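Local coordinates for mitogen activated protein kinase, putative (Leishmania donovani, PDB 4QNY) that probably transfers the gamma-phosphate of ATP to serine or threonine residues of protein substrates, as a member of the mitogen-activated protein kinase family, at residues D19-L24 with L86-T91; L48-R53 with I103-M108; A76-D81 with H139-A144; Q128-Q133 with C162-C167. All blocks are in the same frame, centred on the assembly; numbering follows the deposited sequence. Where two conformers were deposited one is given.

In the fold
Interactions 1 and 2 share the five-stranded antiparallel sheet of the N-lobe, their centres about 8 Å apart: Arg87 N is hydrogen-bonded to Val104 O (2.7 Å), and Tyr22 CB packs on Met51 SD (3.6 Å). Interaction 2 holds the nucleotide, gripping adenine and phosphates, whereas the Tyr22 side chain in interaction 1 lies about 12 Å from it. Interactions 3 and 4 both use helix 124-143 of the C-lobe, with centres about 14 Å apart; the first meets the end of helix 62-77 and the loop that follows, the second the turn leading into strand 164-166. Met108 of interaction 2 touches Lys165 of interaction 4 (SD to CD 3.6 Å), beside the adenine end of the cleft.

Interaction 1 of 4, residues D19-L24 with L86-T91; sequences DDRYLL and LRNILT
Tyr22 reaches across to Leu90 and Asn88, and its side chain can be followed outward atom by atom. CB packs on the sulfur of Met51. With CG anti to the carbonyl carbon (chi1 -55°), the ring runs out over the sheet toward strand 86-90. Its CD2 and CE2 then obliquely approach CD1 of Leu90 in one of its two conformers, while CB of Arg21 rests over one ring face near the rim. At the tip, Tyr22 OH accepts a hydrogen bond from Asn88 ND2 (3.1 Å, 145° at the hydrogen); the donor lies at the ring edge, and the ring and amide planes are 69° apart. This bond joins the two outermost strands of the five-stranded N-lobe sheet of a protein kinase, 22-31 and 86-90, across one face of the sheet. Arg87 and Asn88 form a classic beta bulge opposite Val104. Asp19 adds its CB, near CD2 of that Leu90 conformer, and its OD1 accepts from Arg21 N in an Asx turn. Arg21 lays one guanidinium face near Asn88 ND2, and its NH2 makes a salt bridge to Asp41, which also forms a long, weak ion pair with Arg87 and may soften the approach of the two arginines.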
# COMPACT_ATOMS: atom_id res chain seq x y z
N ASP A 19 -4.93 22.60 16.89
CA ASP A 19 -5.59 23.52 15.97
C ASP A 19 -7.11 23.43 16.16
O ASP A 19 -7.69 22.35 16.07
CB ASP A 19 -5.21 23.20 14.53
CG ASP A 19 -5.42 24.38 13.59
OD1 ASP A 19 -6.37 25.16 13.82
OD2 ASP A 19 -4.64 24.53 12.63
N ASP A 20 -7.73 24.58 16.41
CA ASP A 20 -9.16 24.63 16.70
C ASP A 20 -10.02 24.40 15.46
O ASP A 20 -11.24 24.28 15.55
CB ASP A 20 -9.51 25.98 17.33
CG ASP A 20 -10.45 25.85 18.52
OD1 ASP A 20 -10.44 24.78 19.16
OD2 ASP A 20 -11.18 26.81 18.81
N ARG A 21 -9.36 24.32 14.30
CA ARG A 21 -10.04 24.17 13.02
C ARG A 21 -10.92 22.93 12.92
O ARG A 21 -12.06 23.00 12.46
CB ARG A 21 -9.01 24.13 11.88
CG ARG A 21 -8.52 25.50 11.44
CD ARG A 21 -7.31 25.41 10.52
NE ARG A 21 -7.60 24.72 9.26
CZ ARG A 21 -6.92 24.92 8.13
NH1 ARG A 21 -5.93 25.79 8.10
NH2 ARG A 21 -7.25 24.25 7.03
N TYR A 22 -10.39 21.79 13.38
CA TYR A 22 -10.98 20.50 13.05
C TYR A 22 -12.02 20.00 14.05
O TYR A 22 -11.75 19.89 15.25
CB TYR A 22 -9.86 19.47 12.90
CG TYR A 22 -8.82 19.89 11.89
CD1 TYR A 22 -9.06 19.77 10.52
CD2 TYR A 22 -7.61 20.43 12.29
CE1 TYR A 22 -8.11 20.16 9.59
CE2 TYR A 22 -6.65 20.82 11.37
CZ TYR A 22 -6.91 20.69 10.02
OH TYR A 22 -5.97 21.08 9.10
N LEU A 23 -13.21 19.70 13.54
CA LEU A 23 -14.29 19.10 14.33
C LEU A 23 -14.36 17.61 14.02
O LEU A 23 -14.58 17.22 12.87
CB LEU A 23 -15.62 19.80 14.03
CG LEU A 23 -16.93 19.47 14.77
CD1 LEU A 23 -17.99 20.51 14.42
CD2 LEU A 23 -17.48 18.08 14.48
N LEU A 24 -14.21 16.78 15.05
CA LEU A 24 -14.22 15.34 14.87
C LEU A 24 -15.64 14.78 14.79
O LEU A 24 -16.52 15.23 15.52
CB LEU A 24 -13.46 14.66 16.00
CG LEU A 24 -12.01 15.12 16.20
CD1 LEU A 24 -11.32 14.22 17.20
CD2 LEU A 24 -11.26 15.13 14.88
N LEU A 86 -1.83 15.62 1.10
CA LEU A 86 -1.54 16.09 2.45
C LEU A 86 -2.08 17.50 2.64
O LEU A 86 -1.75 18.42 1.89
CB LEU A 86 -0.03 16.06 2.71
CG LEU A 86 0.42 16.34 4.14
CD1 LEU A 86 -0.03 15.22 5.07
CD2 LEU A 86 1.93 16.51 4.20
N ARG A 87 -2.92 17.69 3.66
CA ARG A 87 -3.51 18.99 3.92
C ARG A 87 -2.83 19.73 5.07
O ARG A 87 -2.70 20.96 5.03
CB ARG A 87 -5.01 18.85 4.22
CG ARG A 87 -5.91 19.29 3.08
CD ARG A 87 -7.19 19.94 3.59
NE ARG A 87 -7.95 20.57 2.51
CZ ARG A 87 -9.00 21.36 2.71
NH1 ARG A 87 -9.41 21.63 3.94
NH2 ARG A 87 -9.64 21.90 1.67
N ASN A 88 -2.38 19.00 6.08
CA ASN A 88 -1.76 19.62 7.25
C ASN A 88 -0.97 18.65 8.12
O ASN A 88 -1.16 17.44 8.05
CB ASN A 88 -2.83 20.31 8.10
CG ASN A 88 -2.31 21.54 8.82
OD1 ASN A 88 -1.12 21.64 9.11
ND2 ASN A 88 -3.20 22.47 9.12
N ILE A 89 -0.07 19.20 8.94
CA ILE A 89 0.68 18.43 9.92
C ILE A 89 0.59 19.11 11.29
O ILE A 89 1.22 20.13 11.53
CB ILE A 89 2.16 18.28 9.53
CG1 ILE A 89 2.30 17.66 8.14
CG2 ILE A 89 2.90 17.44 10.57
CD1 ILE A 89 1.86 16.22 8.07
N LEU A 90 -0.21 18.53 12.18
CA LEU A 90 -0.43 19.11 13.51
C LEU A 90 0.55 18.55 14.54
O LEU A 90 0.51 17.36 14.85
CB LEU A 90 -1.86 18.87 13.96
CG LEU A 90 -2.96 19.34 13.01
CD1 LEU A 90 -4.34 19.08 13.61
CD2 LEU A 90 -2.79 20.81 12.66
N THR A 91 1.41 19.41 15.06
CA THR A 91 2.40 19.01 16.05
C THR A 91 2.33 19.89 17.30
O THR A 91 2.02 21.08 17.20
CB THR A 91 3.82 19.08 15.46
OG1 THR A 91 4.01 20.38 14.87
CG2 THR A 91 4.01 18.02 14.39
O HOH W 1 -4.93 23.36 5.66

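Interaction 2 of 4, residues L48-R53 with I103-M108; sequences LVAMKR and IVMDIM. With ANP (phosphoaminophosphonic acid-adenylate ester), chain D.
Ala50 and Met105 face each other as an antiparallel hydrogen-bonded pair, with Met105 N to Ala50 O at 2.7 Å. Lys52 and Ile103 form the next such pair, and Lys52 N reaches Ile103 O at 2.6 Å in a nearly straight bond (171°). Between them Met51 and Val104 form a non-hydrogen-bonded pair, their side chains side by side on the opposite face, toward Tyr22. There Val104 also meets Val49, CG1 to CG1 at 3.6 Å, the two side chains crossing at about a right angle.

The other end is more exposed: the Asp106 side chain points away and Leu48 is only partly buried. Ile107 fills in here, with CG2 against the carbonyl of Leu48 and CD1 against both Ala50 CB and the adenine.

On the Ala50 and Lys52 face lies the nucleotide. CB of Ala50 sits 3.3 Å from ANP N6, and Met105, bent at chi3, brings CE beside N7. The extended Lys52 carries NZ to alpha- and gamma-phosphate oxygens, 2.8 Å from O2A of ANP, while a salt bridge to Glu71 probably helps hold the amine in place. Asp106 O accepts a hydrogen bond from ANP N6 (2.6 Å) and Met108 N donates to ANP N1: the hinge pairing and the lysine–glutamate bridge typical of a protein kinase ATP site.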
# COMPACT_ATOMS: atom_id res chain seq x y z
N LEU A 48 -15.11 17.97 4.61
CA LEU A 48 -14.66 16.74 5.26
C LEU A 48 -13.18 16.51 5.02
O LEU A 48 -12.65 16.84 3.96
CB LEU A 48 -15.48 15.55 4.77
CG LEU A 48 -16.90 15.47 5.31
CD1 LEU A 48 -17.73 14.49 4.50
CD2 LEU A 48 -16.89 15.08 6.78
N VAL A 49 -12.51 15.93 6.02
CA VAL A 49 -11.07 15.72 5.97
C VAL A 49 -10.68 14.55 6.87
O VAL A 49 -11.33 14.30 7.89
CB VAL A 49 -10.32 17.02 6.38
CG1 VAL A 49 -9.36 16.77 7.53
CG2 VAL A 49 -9.60 17.61 5.17
N ALA A 50 -9.64 13.82 6.48
CA ALA A 50 -9.17 12.68 7.26
C ALA A 50 -8.00 13.07 8.16
O ALA A 50 -7.09 13.79 7.73
CB ALA A 50 -8.78 11.53 6.35
N MET A 51 -8.02 12.59 9.40
CA MET A 51 -6.96 12.88 10.35
C MET A 51 -6.34 11.59 10.89
O MET A 51 -7.04 10.75 11.46
CB MET A 51 -7.48 13.74 11.50
CG MET A 51 -7.96 15.12 11.07
SD MET A 51 -8.33 16.19 12.47
CE MET A 51 -6.73 16.29 13.26
N LYS A 52 -5.04 11.45 10.72
CA LYS A 52 -4.32 10.25 11.13
C LYS A 52 -3.45 10.52 12.35
O LYS A 52 -2.44 11.22 12.27
CB LYS A 52 -3.47 9.73 9.97
CG LYS A 52 -2.76 8.41 10.24
CD LYS A 52 -2.00 7.95 9.01
CE LYS A 52 -1.33 6.61 9.23
NZ LYS A 52 -0.64 6.13 8.00
N ARG A 53 -3.85 9.97 13.50
CA ARG A 53 -3.12 10.17 14.74
C ARG A 53 -1.93 9.23 14.84
O ARG A 53 -2.02 8.05 14.51
CB ARG A 53 -4.03 9.98 15.95
CG ARG A 53 -3.40 10.39 17.28
CD ARG A 53 -4.32 10.08 18.46
NE ARG A 53 -3.81 10.64 19.71
CZ ARG A 53 -3.03 9.98 20.57
NH1 ARG A 53 -2.67 8.73 20.31
NH2 ARG A 53 -2.62 10.56 21.68
N ILE A 103 -1.70 13.65 11.34
CA ILE A 103 -1.53 13.79 9.90
C ILE A 103 -2.88 14.08 9.26
O ILE A 103 -3.81 13.29 9.39
CB ILE A 103 -0.92 12.53 9.27
CG1 ILE A 103 0.44 12.23 9.89
CG2 ILE A 103 -0.80 12.70 7.76
CD1 ILE A 103 0.99 10.87 9.52
N VAL A 104 -2.99 15.22 8.59
CA VAL A 104 -4.25 15.63 7.99
C VAL A 104 -4.25 15.43 6.48
O VAL A 104 -3.46 16.05 5.76
CB VAL A 104 -4.56 17.11 8.31
CG1 VAL A 104 -5.84 17.54 7.62
CG2 VAL A 104 -4.67 17.31 9.81
N MET A 105 -5.14 14.57 6.00
CA MET A 105 -5.21 14.23 4.58
C MET A 105 -6.60 14.47 4.00
O MET A 105 -7.56 14.65 4.75
CB MET A 105 -4.81 12.77 4.36
CG MET A 105 -3.53 12.36 5.05
SD MET A 105 -3.44 10.57 5.27
CE MET A 105 -4.81 10.30 6.40
N ASP A 106 -6.69 14.46 2.68
CA ASP A 106 -7.99 14.50 2.00
C ASP A 106 -8.80 13.26 2.37
O ASP A 106 -8.23 12.21 2.68
CB ASP A 106 -7.81 14.59 0.49
CG ASP A 106 -7.25 15.92 0.04
OD1 ASP A 106 -7.70 16.96 0.56
OD2 ASP A 106 -6.36 15.93 -0.84
N ILE A 107 -10.12 13.39 2.35
CA ILE A 107 -10.98 12.28 2.74
C ILE A 107 -11.43 11.46 1.54
O ILE A 107 -11.74 12.00 0.47
CB ILE A 107 -12.22 12.79 3.53
CG1 ILE A 107 -13.03 11.62 4.09
CG2 ILE A 107 -13.09 13.70 2.67
CD1 ILE A 107 -12.28 10.80 5.12
N MET A 108 -11.44 10.14 1.70
CA MET A 108 -12.00 9.24 0.70
C MET A 108 -13.12 8.43 1.34
O MET A 108 -13.13 8.23 2.56
CB MET A 108 -10.91 8.33 0.12
CG MET A 108 -9.84 9.07 -0.67
SD MET A 108 -10.45 9.75 -2.23
CE MET A 108 -10.68 8.25 -3.18
PG ANP D . 0.87 3.13 9.13
O1G ANP D . 0.17 3.87 10.22
O2G ANP D . 1.54 4.16 8.14
O3G ANP D . 2.01 2.23 9.77
PB ANP D . -1.80 2.25 8.78
O1B ANP D . -1.89 2.12 10.26
O2B ANP D . -2.62 1.10 8.13
N3B ANP D . -0.20 2.13 8.27
PA ANP D . -3.24 3.83 7.02
O1A ANP D . -3.16 2.65 6.12
O2A ANP D . -2.73 5.12 6.36
O3A ANP D . -2.39 3.64 8.35
O5' ANP D . -4.75 3.99 7.47
C5' ANP D . -5.52 2.89 7.99
C4' ANP D . -6.90 2.91 7.39
O4' ANP D . -7.48 4.22 7.55
C3' ANP D . -6.96 2.65 5.89
O3' ANP D . -6.96 1.26 5.61
C2' ANP D . -8.28 3.32 5.50
O2' ANP D . -9.39 2.45 5.72
C1' ANP D . -8.34 4.51 6.46
N9 ANP D . -7.91 5.77 5.86
C8 ANP D . -6.64 6.26 5.78
N7 ANP D . -6.54 7.42 5.18
C5 ANP D . -7.85 7.71 4.83
C6 ANP D . -8.43 8.81 4.15
N6 ANP D . -7.74 9.85 3.70
N1 ANP D . -9.77 8.79 3.96
C2 ANP D . -10.47 7.74 4.41
N3 ANP D . -10.04 6.66 5.06
C4 ANP D . -8.71 6.70 5.23

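Interaction 3 of 4, residues A76-D81 with H139-A144; sequences AHFNDD and HIIHSA
Phe78 drives the tip of its ring against the C-terminal end of helix 124-143, where Ile140, Ile141 and, just beyond the helix, Ala144 receive it. CD1 of Phe78 comes 3.8 Å from Ile140 CG2, the two side chains sliding past each other in opposite directions. CZ lies 3.7 Å from the backbone CA of Ile141, while CE1 of Phe78 lies 3.9 Å from Ala144 CB. All three approaches are oblique. That same alanine methyl also receives His77 CE1 at 3.7 Å. His77 also braces its neighbour, ND1 lying over the centre of the Phe78 ring, 3.7 Å above its plane. Farther along, Asp80 OD1 lies 3.3 Å from Ile140 CD1, so a carboxylate and a methyl close the other end of the contact.

An outer shell probably helps position these groups. Phe327 packs edge-to-face with the His77 imidazole. Asp80 has its polar partners beyond the contact: OD2 makes a salt bridge with Arg136, one helical turn before Ile140, and accepts from Asn82 N. On the helix side, Ser143 OG donates to Ile140 O (2.6 Å), and Ile141 packs against Phe169, the phenylalanine of the DFG motif.

Phe78 is the first residue to leave helical geometry after helix 62-77, which carries Glu71. The contact therefore packs the end of the C-helix and the alphaC-beta4 loop against the alphaE helix, a junction between the two lobes.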
# COMPACT_ATOMS: atom_id res chain seq x y z
N ALA A 76 3.83 14.83 1.23
CA ALA A 76 4.02 16.21 0.80
C ALA A 76 4.74 16.27 -0.54
O ALA A 76 4.59 17.24 -1.29
CB ALA A 76 4.79 16.99 1.86
N HIS A 77 5.51 15.23 -0.83
CA HIS A 77 6.29 15.17 -2.06
C HIS A 77 5.41 15.02 -3.30
O HIS A 77 5.71 15.57 -4.36
CB HIS A 77 7.30 14.03 -1.99
CG HIS A 77 8.14 13.88 -3.23
ND1 HIS A 77 7.81 13.00 -4.24
CD2 HIS A 77 9.28 14.49 -3.61
CE1 HIS A 77 8.72 13.09 -5.20
NE2 HIS A 77 9.62 13.98 -4.84
N PHE A 78 4.33 14.26 -3.16
CA PHE A 78 3.45 13.98 -4.29
C PHE A 78 2.27 14.94 -4.36
O PHE A 78 1.68 15.30 -3.34
CB PHE A 78 2.94 12.54 -4.23
CG PHE A 78 4.02 11.51 -4.39
CD1 PHE A 78 4.66 11.34 -5.61
CD2 PHE A 78 4.38 10.70 -3.33
CE1 PHE A 78 5.65 10.39 -5.76
CE2 PHE A 78 5.37 9.74 -3.47
CZ PHE A 78 6.01 9.59 -4.69
N ASN A 79 1.93 15.35 -5.58
CA ASN A 79 0.75 16.17 -5.82
C ASN A 79 -0.01 15.61 -7.02
O ASN A 79 0.07 16.15 -8.13
CB ASN A 79 1.14 17.63 -6.06
CG ASN A 79 -0.07 18.55 -6.08
OD1 ASN A 79 -1.06 18.32 -5.39
ND2 ASN A 79 0.02 19.61 -6.88
N ASP A 80 -0.74 14.52 -6.80
CA ASP A 80 -1.40 13.81 -7.88
C ASP A 80 -2.78 13.32 -7.44
O ASP A 80 -3.03 13.13 -6.25
CB ASP A 80 -0.54 12.63 -8.33
CG ASP A 80 -1.05 11.98 -9.60
OD1 ASP A 80 -0.77 12.51 -10.69
OD2 ASP A 80 -1.73 10.93 -9.50
N ASP A 81 -3.67 13.13 -8.40
CA ASP A 81 -5.05 12.76 -8.11
C ASP A 81 -5.20 11.31 -7.66
O ASP A 81 -6.18 10.96 -6.99
CB ASP A 81 -5.95 13.02 -9.32
CG ASP A 81 -6.05 14.49 -9.67
OD1 ASP A 81 -6.50 15.28 -8.81
OD2 ASP A 81 -5.68 14.87 -10.80
N HIS A 139 3.36 4.33 -11.15
CA HIS A 139 4.33 4.84 -12.12
C HIS A 139 4.95 6.14 -11.62
O HIS A 139 6.14 6.38 -11.79
CB HIS A 139 3.66 5.06 -13.48
CG HIS A 139 4.59 5.59 -14.53
ND1 HIS A 139 4.46 6.85 -15.07
CD2 HIS A 139 5.67 5.03 -15.13
CE1 HIS A 139 5.41 7.04 -15.97
NE2 HIS A 139 6.16 5.96 -16.02
N ILE A 140 4.12 6.97 -11.00
CA ILE A 140 4.57 8.24 -10.44
C ILE A 140 5.48 8.02 -9.24
O ILE A 140 6.54 8.64 -9.13
CB ILE A 140 3.36 9.11 -10.02
CG1 ILE A 140 2.63 9.59 -11.27
CG2 ILE A 140 3.82 10.29 -9.17
CD1 ILE A 140 1.16 9.86 -11.06
N ILE A 141 5.07 7.14 -8.34
CA ILE A 141 5.85 6.80 -7.16
C ILE A 141 7.20 6.19 -7.54
O ILE A 141 8.24 6.56 -6.99
CB ILE A 141 5.09 5.83 -6.24
CG1 ILE A 141 3.79 6.47 -5.75
CG2 ILE A 141 5.95 5.42 -5.05
CD1 ILE A 141 2.82 5.49 -5.11
N HIS A 142 7.18 5.27 -8.50
CA HIS A 142 8.39 4.59 -8.95
C HIS A 142 9.33 5.54 -9.69
O HIS A 142 10.55 5.39 -9.61
CB HIS A 142 8.04 3.40 -9.84
CG HIS A 142 7.35 2.29 -9.13
ND1 HIS A 142 6.77 1.22 -9.79
CD2 HIS A 142 7.13 2.08 -7.81
CE1 HIS A 142 6.23 0.40 -8.90
NE2 HIS A 142 6.43 0.90 -7.70
N SER A 143 8.77 6.50 -10.41
CA SER A 143 9.57 7.47 -11.14
C SER A 143 10.30 8.40 -10.18
O SER A 143 11.35 8.96 -10.52
CB SER A 143 8.69 8.29 -12.09
OG SER A 143 7.75 9.07 -11.38
N ALA A 144 9.76 8.55 -8.98
CA ALA A 144 10.38 9.37 -7.95
C ALA A 144 11.44 8.58 -7.19
O ALA A 144 12.03 9.08 -6.23
CB ALA A 144 9.32 9.91 -6.99

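Interaction 4 of 4, residues Q128-Q133 with C162-C167; sequences QFFIYQ and CDLKIC
Gln133 grips the turn and the first residue of strand 164-166 with both ends of its amide. NE2 donates to Cys162 O (2.7 Å, 169° at the hydrogen), and the bond lies in both the carbonyl and the amide plane. OE1 accepts from Leu164 N at 3.0 Å, a more bent bond whose donor stands above the amide's carbonyl plane. NE2 has a second acceptor inside its own helix, Phe129 O at 2.9 Å; that oxygen also takes the helical bond from Gln133 N, and its two donors come from opposite faces of its plane. A chain extended beyond CG carries the amide to the turn.

Around this core sit two aromatic rings. Gln133 NE2 lies 3.1 Å above the Phe129 ring, over its centre, while Cys162 CB meets the ring edge in plane, 3.5 Å from Phe129 CD2. The Phe130 ring takes the sulfur instead: Cys162 SG is 4.5 Å from its centroid in an oblique sulfur-aromatic contact. Leu164 CD1 packs on the Phe130 backbone and ring, 3.9 Å from CD1 of Phe130.

Helix 124-143 is thus tied to the hairpin of strands 156-158 and 164-166, which follows the kinase catalytic loop. With both amide hydrogens engaged and the oxygen taken by a backbone N-H, the bonding is consistent with one orientation of the buried amide and would resist its rotation.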
# COMPACT_ATOMS: atom_id res chain seq x y z
N GLN A 128 -11.24 -2.19 -14.47
CA GLN A 128 -10.34 -1.51 -15.40
C GLN A 128 -9.93 -0.13 -14.89
O GLN A 128 -8.75 0.23 -14.92
CB GLN A 128 -10.98 -1.38 -16.78
CG GLN A 128 -11.00 -2.67 -17.58
CD GLN A 128 -11.93 -2.59 -18.78
OE1 GLN A 128 -12.80 -1.72 -18.85
NE2 GLN A 128 -11.75 -3.50 -19.72
N PHE A 129 -10.91 0.63 -14.41
CA PHE A 129 -10.66 1.98 -13.92
C PHE A 129 -9.88 1.95 -12.61
O PHE A 129 -9.01 2.79 -12.38
CB PHE A 129 -11.98 2.73 -13.74
CG PHE A 129 -11.81 4.21 -13.50
CD1 PHE A 129 -10.88 4.94 -14.22
CD2 PHE A 129 -12.59 4.86 -12.56
CE1 PHE A 129 -10.72 6.29 -14.01
CE2 PHE A 129 -12.44 6.22 -12.34
CZ PHE A 129 -11.50 6.94 -13.06
N PHE A 130 -10.19 0.98 -11.75
CA PHE A 130 -9.45 0.78 -10.51
C PHE A 130 -7.99 0.45 -10.77
O PHE A 130 -7.09 1.08 -10.21
CB PHE A 130 -10.09 -0.33 -9.67
CG PHE A 130 -11.30 0.10 -8.90
CD1 PHE A 130 -11.50 1.43 -8.56
CD2 PHE A 130 -12.26 -0.83 -8.52
CE1 PHE A 130 -12.62 1.82 -7.86
CE2 PHE A 130 -13.38 -0.44 -7.81
CZ PHE A 130 -13.56 0.89 -7.48
N ILE A 131 -7.76 -0.54 -11.62
CA ILE A 131 -6.42 -1.04 -11.90
C ILE A 131 -5.54 0.01 -12.58
O ILE A 131 -4.38 0.19 -12.21
CB ILE A 131 -6.47 -2.31 -12.77
CG1 ILE A 131 -7.08 -3.46 -11.99
CG2 ILE A 131 -5.08 -2.69 -13.25
CD1 ILE A 131 -6.34 -3.79 -10.70
N TYR A 132 -6.09 0.71 -13.57
CA TYR A 132 -5.32 1.72 -14.29
C TYR A 132 -4.91 2.87 -13.37
O TYR A 132 -3.78 3.36 -13.45
CB TYR A 132 -6.10 2.26 -15.48
CG TYR A 132 -5.30 3.25 -16.30
CD1 TYR A 132 -4.37 2.81 -17.24
CD2 TYR A 132 -5.46 4.62 -16.14
CE1 TYR A 132 -3.62 3.71 -17.98
CE2 TYR A 132 -4.72 5.52 -16.88
CZ TYR A 132 -3.81 5.06 -17.80
OH TYR A 132 -3.07 5.96 -18.54
N GLN A 133 -5.83 3.31 -12.52
CA GLN A 133 -5.54 4.38 -11.58
C GLN A 133 -4.44 3.98 -10.60
O GLN A 133 -3.59 4.78 -10.25
CB GLN A 133 -6.80 4.78 -10.81
CG GLN A 133 -7.76 5.66 -11.59
CD GLN A 133 -9.04 5.95 -10.82
OE1 GLN A 133 -9.25 7.06 -10.35
NE2 GLN A 133 -9.89 4.94 -10.70
N CYS A 162 -15.60 5.76 -8.30
CA CYS A 162 -14.53 4.83 -8.66
C CYS A 162 -13.18 5.53 -8.78
O CYS A 162 -12.23 4.97 -9.33
CB CYS A 162 -14.85 4.08 -9.96
SG CYS A 162 -16.04 2.74 -9.76
N ASP A 163 -13.09 6.75 -8.25
CA ASP A 163 -11.81 7.44 -8.16
C ASP A 163 -10.93 6.72 -7.14
O ASP A 163 -11.42 6.25 -6.12
CB ASP A 163 -12.00 8.90 -7.76
CG ASP A 163 -12.68 9.72 -8.85
OD1 ASP A 163 -12.63 9.31 -10.03
OD2 ASP A 163 -13.25 10.78 -8.53
N LEU A 164 -9.63 6.63 -7.43
CA LEU A 164 -8.73 5.83 -6.61
C LEU A 164 -7.55 6.64 -6.10
O LEU A 164 -7.01 7.48 -6.82
CB LEU A 164 -8.25 4.62 -7.42
CG LEU A 164 -7.48 3.51 -6.70
CD1 LEU A 164 -7.85 2.17 -7.30
CD2 LEU A 164 -5.98 3.73 -6.78
N LYS A 165 -7.14 6.38 -4.86
CA LYS A 165 -5.98 7.04 -4.26
C LYS A 165 -5.18 6.08 -3.39
O LYS A 165 -5.72 5.46 -2.47
CB LYS A 165 -6.42 8.26 -3.44
CG LYS A 165 -6.93 9.43 -4.26
CD LYS A 165 -7.21 10.64 -3.40
CE LYS A 165 -7.79 11.78 -4.22
NZ LYS A 165 -8.10 12.97 -3.37
N ILE A 166 -3.89 5.97 -3.67
CA ILE A 166 -3.00 5.11 -2.89
C ILE A 166 -2.54 5.81 -1.61
O ILE A 166 -2.14 6.98 -1.65
CB ILE A 166 -1.76 4.69 -3.72
CG1 ILE A 166 -2.17 3.77 -4.87
CG2 ILE A 166 -0.73 3.99 -2.84
CD1 ILE A 166 -1.01 3.18 -5.63
N CYS A 167 -2.60 5.11 -0.49
CA CYS A 167 -2.17 5.67 0.79
C CYS A 167 -1.17 4.77 1.51
O CYS A 167 -0.73 3.76 0.96
CB CYS A 167 -3.39 5.92 1.69
SG CYS A 167 -4.19 4.42 2.31